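Local coordinates for putative Lipoprotein (Shewanella oneidensis, PDB 3U24), which is a putative lipoprotein of unknown function that binds zinc and calcium ions and is probably related to metallopeptidases, at residues Asn178-Leu190 with Lys207-Ile221. Numbering follows the deposited sequence.
Sequences NQGAFSVFSDDLL and KTRFDIASKAINEHI
The ring of F210 wedges up from helix 200-234 into the kinked link between helices 168-179 and 187-195, where L190 lays CD2 almost squarely over one face, 3.7 Å from the ring centroid and 9° off its normal, a CH-pi contact. With CG anti to the backbone N, chi1 177° carries the F210 ring under the turn, where CZ comes 3.5 Å from the O of F185, the central residue of an inverse gamma turn. The F185 and F210 side chains run antiparallel past one another, F185 CB lying 3.9 Å from F210 CE2. Were F210 an alanine, the L190 methyl would probably lose its aromatic face and a gap would be likely to open beneath the turn. Two helical turns further along, I217 CD1 meets F185 CD2 at 3.9 Å, and its CG2 packs against F182 and A181. F182 lies across the outer flank: the amide of N218 is tilted only 22° from its ring plane, with ND2 3.3 Å from CE2, while S214 O sits at the ring edge. At the far end I221 CD1 rests 3.7 Å from N178 O; the N178 amide itself is held by Y156, A174 and Y121. The F185 ring meets F127 edge-to-face on the side of helix 124-131. S186 OG accepts from L189 N at 3.1 Å, capping the first turn of helix 187-195. This is apolar packing of two consecutive helices and the turn between them against one long helix, as in an alpha-helical bundle.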
loop_
_atom_site.group_PDB
_atom_site.type_symbol
_atom_site.label_atom_id
_atom_site.label_comp_id
_atom_site.label_asym_id
_atom_site.label_seq_id
_atom_site.Cartn_x
_atom_site.Cartn_y
_atom_site.Cartn_z
ATOM N N ASN A 178 14.658 -15.348 -1.163
ATOM C CA ASN A 178 14.784 -16.734 -0.698
ATOM C C ASN A 178 16.035 -16.940 0.112
ATOM O O ASN A 178 16.044 -17.799 0.996
ATOM C CB ASN A 178 14.702 -17.764 -1.826
ATOM C CG ASN A 178 13.284 -18.070 -2.218
ATOM O OD1 ASN A 178 12.599 -18.868 -1.534
ATOM N ND2 ASN A 178 12.806 -17.427 -3.294
ATOM N N GLN A 179 17.068 -16.141 -0.149
ATOM C CA GLN A 179 18.266 -16.107 0.740
ATOM C C GLN A 179 17.871 -15.639 2.127
ATOM O O GLN A 179 18.390 -16.121 3.091
ATOM C CB GLN A 179 19.383 -15.205 0.202
ATOM C CG GLN A 179 20.184 -15.875 -0.891
ATOM C CD GLN A 179 21.162 -14.945 -1.654
ATOM O OE1 GLN A 179 21.031 -13.685 -1.656
ATOM N NE2 GLN A 179 22.148 -15.575 -2.324
ATOM N N GLY A 180 16.940 -14.701 2.208
ATOM C CA GLY A 180 16.420 -14.220 3.487
ATOM C C GLY A 180 15.638 -15.277 4.241
ATOM O O GLY A 180 15.410 -15.133 5.439
ATOM N N ALA A 181 15.240 -16.367 3.575
ATOM C CA ALA A 181 14.555 -17.455 4.293
ATOM C C ALA A 181 15.392 -17.952 5.500
ATOM O O ALA A 181 14.813 -18.372 6.508
ATOM C CB ALA A 181 14.185 -18.612 3.378
ATOM N N PHE A 182 16.725 -17.865 5.414
ATOM C CA PHE A 182 17.585 -18.307 6.505
ATOM C C PHE A 182 17.619 -17.419 7.729
ATOM O O PHE A 182 18.136 -17.823 8.743
ATOM C CB PHE A 182 18.989 -18.633 6.010
ATOM C CG PHE A 182 19.006 -19.853 5.149
ATOM C CD1 PHE A 182 18.744 -21.095 5.705
ATOM C CD2 PHE A 182 19.146 -19.749 3.772
ATOM C CE1 PHE A 182 18.705 -22.237 4.906
ATOM C CE2 PHE A 182 19.129 -20.870 2.978
ATOM C CZ PHE A 182 18.884 -22.120 3.532
ATOM N N SER A 183 17.032 -16.238 7.672
ATOM C CA SER A 183 16.853 -15.494 8.900
ATOM C C SER A 183 15.610 -16.024 9.687
ATOM O O SER A 183 15.389 -15.648 10.823
ATOM C CB SER A 183 16.748 -14.021 8.590
ATOM O OG SER A 183 15.497 -13.794 8.034
ATOM N N VAL A 184 14.824 -16.896 9.059
ATOM C CA VAL A 184 13.699 -17.575 9.697
ATOM C C VAL A 184 14.142 -19.003 10.023
ATOM O O VAL A 184 14.029 -19.444 11.169
ATOM C CB VAL A 184 12.466 -17.576 8.756
ATOM C CG1 VAL A 184 11.310 -18.383 9.347
ATOM C CG2 VAL A 184 12.031 -16.140 8.425
ATOM N N PHE A 185 14.679 -19.720 9.029
ATOM C CA PHE A 185 15.217 -21.061 9.236
ATOM C C PHE A 185 16.646 -20.971 9.789
ATOM O O PHE A 185 17.614 -21.298 9.102
ATOM C CB PHE A 185 15.118 -21.932 7.967
ATOM C CG PHE A 185 13.698 -22.208 7.556
ATOM C CD1 PHE A 185 12.970 -23.207 8.174
ATOM C CD2 PHE A 185 13.047 -21.407 6.633
ATOM C CE1 PHE A 185 11.628 -23.437 7.832
ATOM C CE2 PHE A 185 11.711 -21.616 6.304
ATOM C CZ PHE A 185 10.995 -22.625 6.906
ATOM N N SER A 186 16.727 -20.545 11.062
ATOM C CA SER A 186 17.965 -20.137 11.724
ATOM C C SER A 186 18.369 -21.014 12.914
ATOM O O SER A 186 17.561 -21.794 13.481
ATOM C CB SER A 186 17.764 -18.726 12.261
ATOM O OG SER A 186 16.832 -18.753 13.352
ATOM N N ASP A 187 19.616 -20.822 13.338
ATOM C CA ASP A 187 20.139 -21.413 14.593
ATOM C C ASP A 187 19.236 -21.047 15.772
ATOM O O ASP A 187 19.002 -21.884 16.645
ATOM C CB ASP A 187 21.576 -20.930 14.899
ATOM C CG ASP A 187 22.678 -21.799 14.249
ATOM O OD1 ASP A 187 22.409 -22.935 13.765
ATOM O OD2 ASP A 187 23.856 -21.344 14.250
ATOM N N ASP A 188 18.758 -19.805 15.801
ATOM C CA ASP A 188 17.820 -19.363 16.821
ATOM C C ASP A 188 16.476 -20.152 16.844
ATOM O O ASP A 188 15.964 -20.477 17.913
ATOM C CB ASP A 188 17.562 -17.864 16.686
ATOM C CG ASP A 188 18.783 -16.992 17.097
ATOM O OD1 ASP A 188 19.778 -17.480 17.734
ATOM O OD2 ASP A 188 18.744 -15.774 16.760
ATOM N N LEU A 189 15.938 -20.511 15.682
ATOM C CA LEU A 189 14.734 -21.340 15.659
ATOM C C LEU A 189 15.062 -22.736 16.216
ATOM O O LEU A 189 14.308 -23.295 17.012
ATOM C CB LEU A 189 14.158 -21.418 14.250
ATOM C CG LEU A 189 12.963 -22.333 14.006
ATOM C CD1 LEU A 189 11.748 -21.845 14.813
ATOM C CD2 LEU A 189 12.690 -22.418 12.498
ATOM N N LEU A 190 16.213 -23.277 15.857
ATOM C CA LEU A 190 16.604 -24.574 16.407
ATOM C C LEU A 190 16.726 -24.567 17.947
ATOM O O LEU A 190 16.310 -25.530 18.610
ATOM C CB LEU A 190 17.881 -25.094 15.779
ATOM C CG LEU A 190 17.801 -25.398 14.285
ATOM C CD1 LEU A 190 19.205 -25.796 13.784
ATOM C CD2 LEU A 190 16.782 -26.503 14.026
ATOM N N LYS A 207 14.260 -31.648 13.588
ATOM C CA LYS A 207 15.613 -31.529 13.055
ATOM C C LYS A 207 15.718 -32.196 11.658
ATOM O O LYS A 207 16.256 -31.618 10.702
ATOM C CB LYS A 207 16.630 -32.131 14.039
ATOM C CG LYS A 207 18.089 -31.960 13.647
ATOM C CD LYS A 207 18.487 -30.488 13.304
ATOM C CE LYS A 207 19.980 -30.299 12.939
ATOM N NZ LYS A 207 20.234 -29.024 12.171
ATOM N N THR A 208 15.192 -33.414 11.570
ATOM C CA THR A 208 15.128 -34.128 10.311
ATOM C C THR A 208 14.420 -33.228 9.270
ATOM O O THR A 208 14.957 -32.971 8.199
ATOM C CB THR A 208 14.391 -35.481 10.499
ATOM O OG1 THR A 208 15.099 -36.291 11.471
ATOM C CG2 THR A 208 14.226 -36.248 9.145
ATOM N N ARG A 209 13.233 -32.720 9.574
ATOM C CA ARG A 209 12.535 -31.906 8.577
ATOM C C ARG A 209 13.266 -30.619 8.250
ATOM O O ARG A 209 13.214 -30.173 7.111
ATOM C CB ARG A 209 11.120 -31.591 9.009
ATOM C CG ARG A 209 10.212 -32.764 8.847
ATOM C CD ARG A 209 8.753 -32.358 8.964
ATOM N NE ARG A 209 7.969 -33.563 8.895
ATOM C CZ ARG A 209 6.802 -33.750 9.484
ATOM N NH1 ARG A 209 6.209 -32.782 10.203
ATOM N NH2 ARG A 209 6.203 -34.938 9.354
ATOM N N PHE A 210 13.969 -30.055 9.226
ATOM C CA PHE A 210 14.656 -28.761 9.045
ATOM C C PHE A 210 15.854 -28.930 8.115
ATOM O O PHE A 210 16.171 -28.040 7.315
ATOM C CB PHE A 210 15.080 -28.234 10.392
ATOM C CG PHE A 210 15.866 -26.945 10.366
ATOM C CD1 PHE A 210 17.210 -26.940 10.123
ATOM C CD2 PHE A 210 15.259 -25.739 10.710
ATOM C CE1 PHE A 210 17.939 -25.747 10.142
ATOM C CE2 PHE A 210 15.985 -24.552 10.749
ATOM C CZ PHE A 210 17.331 -24.561 10.453
ATOM N N ASP A 211 16.538 -30.061 8.235
ATOM C CA ASP A 211 17.670 -30.328 7.377
ATOM C C ASP A 211 17.141 -30.586 5.962
ATOM O O ASP A 211 17.676 -30.079 4.981
ATOM C CB ASP A 211 18.432 -31.566 7.841
ATOM C CG ASP A 211 19.146 -31.379 9.173
ATOM O OD1 ASP A 211 19.415 -30.229 9.623
ATOM O OD2 ASP A 211 19.447 -32.448 9.766
ATOM N N ILE A 212 16.092 -31.383 5.838
ATOM C CA ILE A 212 15.502 -31.557 4.500
ATOM C C ILE A 212 15.064 -30.184 3.917
ATOM O O ILE A 212 15.306 -29.904 2.747
ATOM C CB ILE A 212 14.340 -32.545 4.514
ATOM C CG1 ILE A 212 14.860 -33.962 4.769
ATOM C CG2 ILE A 212 13.554 -32.518 3.208
ATOM C CD1 ILE A 212 13.738 -34.921 5.150
ATOM N N ALA A 213 14.467 -29.324 4.746
ATOM C CA ALA A 213 13.975 -28.027 4.254
ATOM C C ALA A 213 15.107 -27.124 3.795
ATOM O O ALA A 213 14.999 -26.537 2.733
ATOM C CB ALA A 213 13.120 -27.303 5.302
ATOM N N SER A 214 16.142 -27.003 4.634
ATOM C CA SER A 214 17.332 -26.211 4.346
ATOM C C SER A 214 18.020 -26.626 3.050
ATOM O O SER A 214 18.431 -25.801 2.273
ATOM C CB SER A 214 18.347 -26.350 5.484
ATOM O OG SER A 214 17.753 -25.839 6.665
ATOM N N LYS A 215 18.186 -27.918 2.876
ATOM C CA LYS A 215 18.706 -28.467 1.636
ATOM C C LYS A 215 17.847 -28.022 0.418
ATOM O O LYS A 215 18.384 -27.549 -0.557
ATOM C CB LYS A 215 18.748 -29.984 1.752
ATOM C CG LYS A 215 19.216 -30.734 0.519
ATOM C CD LYS A 215 19.126 -32.263 0.708
ATOM C CE LYS A 215 19.800 -33.022 -0.434
ATOM N NZ LYS A 215 21.243 -32.619 -0.523
ATOM N N ALA A 216 16.525 -28.162 0.510
ATOM C CA ALA A 216 15.644 -27.798 -0.575
ATOM C C ALA A 216 15.708 -26.297 -0.896
ATOM O O ALA A 216 15.647 -25.921 -2.046
ATOM C CB ALA A 216 14.199 -28.214 -0.277
ATOM N N ILE A 217 15.811 -25.459 0.129
ATOM C CA ILE A 217 15.843 -24.019 -0.086
ATOM C C ILE A 217 17.156 -23.694 -0.772
ATOM O O ILE A 217 17.120 -23.042 -1.783
ATOM C CB ILE A 217 15.643 -23.200 1.197
ATOM C CG1 ILE A 217 14.231 -23.454 1.762
ATOM C CG2 ILE A 217 15.857 -21.702 0.933
ATOM C CD1 ILE A 217 13.975 -22.940 3.149
ATOM N N ASN A 218 18.279 -24.217 -0.267
ATOM C CA ASN A 218 19.561 -23.978 -0.873
ATOM C C ASN A 218 19.638 -24.473 -2.308
ATOM O O ASN A 218 20.196 -23.787 -3.139
ATOM C CB ASN A 218 20.694 -24.582 -0.062
ATOM C CG ASN A 218 21.094 -23.723 1.126
ATOM O OD1 ASN A 218 21.353 -24.259 2.213
ATOM N ND2 ASN A 218 21.173 -22.398 0.933
ATOM N N GLU A 219 19.083 -25.647 -2.603
ATOM C CA GLU A 219 19.056 -26.141 -3.983
ATOM C C GLU A 219 18.177 -25.261 -4.864
ATOM O O GLU A 219 18.503 -25.010 -5.984
ATOM C CB GLU A 219 18.604 -27.614 -4.074
ATOM C CG GLU A 219 19.639 -28.575 -3.479
ATOM C CD GLU A 219 19.140 -30.023 -3.342
ATOM O OE1 GLU A 219 17.914 -30.286 -3.503
ATOM O OE2 GLU A 219 20.007 -30.900 -3.070
ATOM N N HIS A 220 17.074 -24.772 -4.343
ATOM C CA HIS A 220 16.276 -23.828 -5.124
ATOM C C HIS A 220 17.023 -22.530 -5.404
ATOM O O HIS A 220 16.947 -22.001 -6.494
ATOM C CB HIS A 220 14.947 -23.575 -4.480
ATOM C CG HIS A 220 14.026 -22.724 -5.316
ATOM N ND1 HIS A 220 13.356 -23.205 -6.388
ATOM C CD2 HIS A 220 13.666 -21.403 -5.191
ATOM C CE1 HIS A 220 12.635 -22.217 -6.921
ATOM N NE2 HIS A 220 12.817 -21.124 -6.186
ATOM N N ILE A 221 17.756 -22.028 -4.429
ATOM C CA ILE A 221 18.542 -20.801 -4.640
ATOM C C ILE A 221 19.614 -21.030 -5.711
ATOM O O ILE A 221 19.827 -20.139 -6.536
ATOM C CB ILE A 221 19.195 -20.325 -3.363
ATOM C CG1 ILE A 221 18.080 -19.806 -2.428
ATOM C CG2 ILE A 221 20.303 -19.281 -3.655
ATOM C CD1 ILE A 221 18.478 -19.840 -0.955
#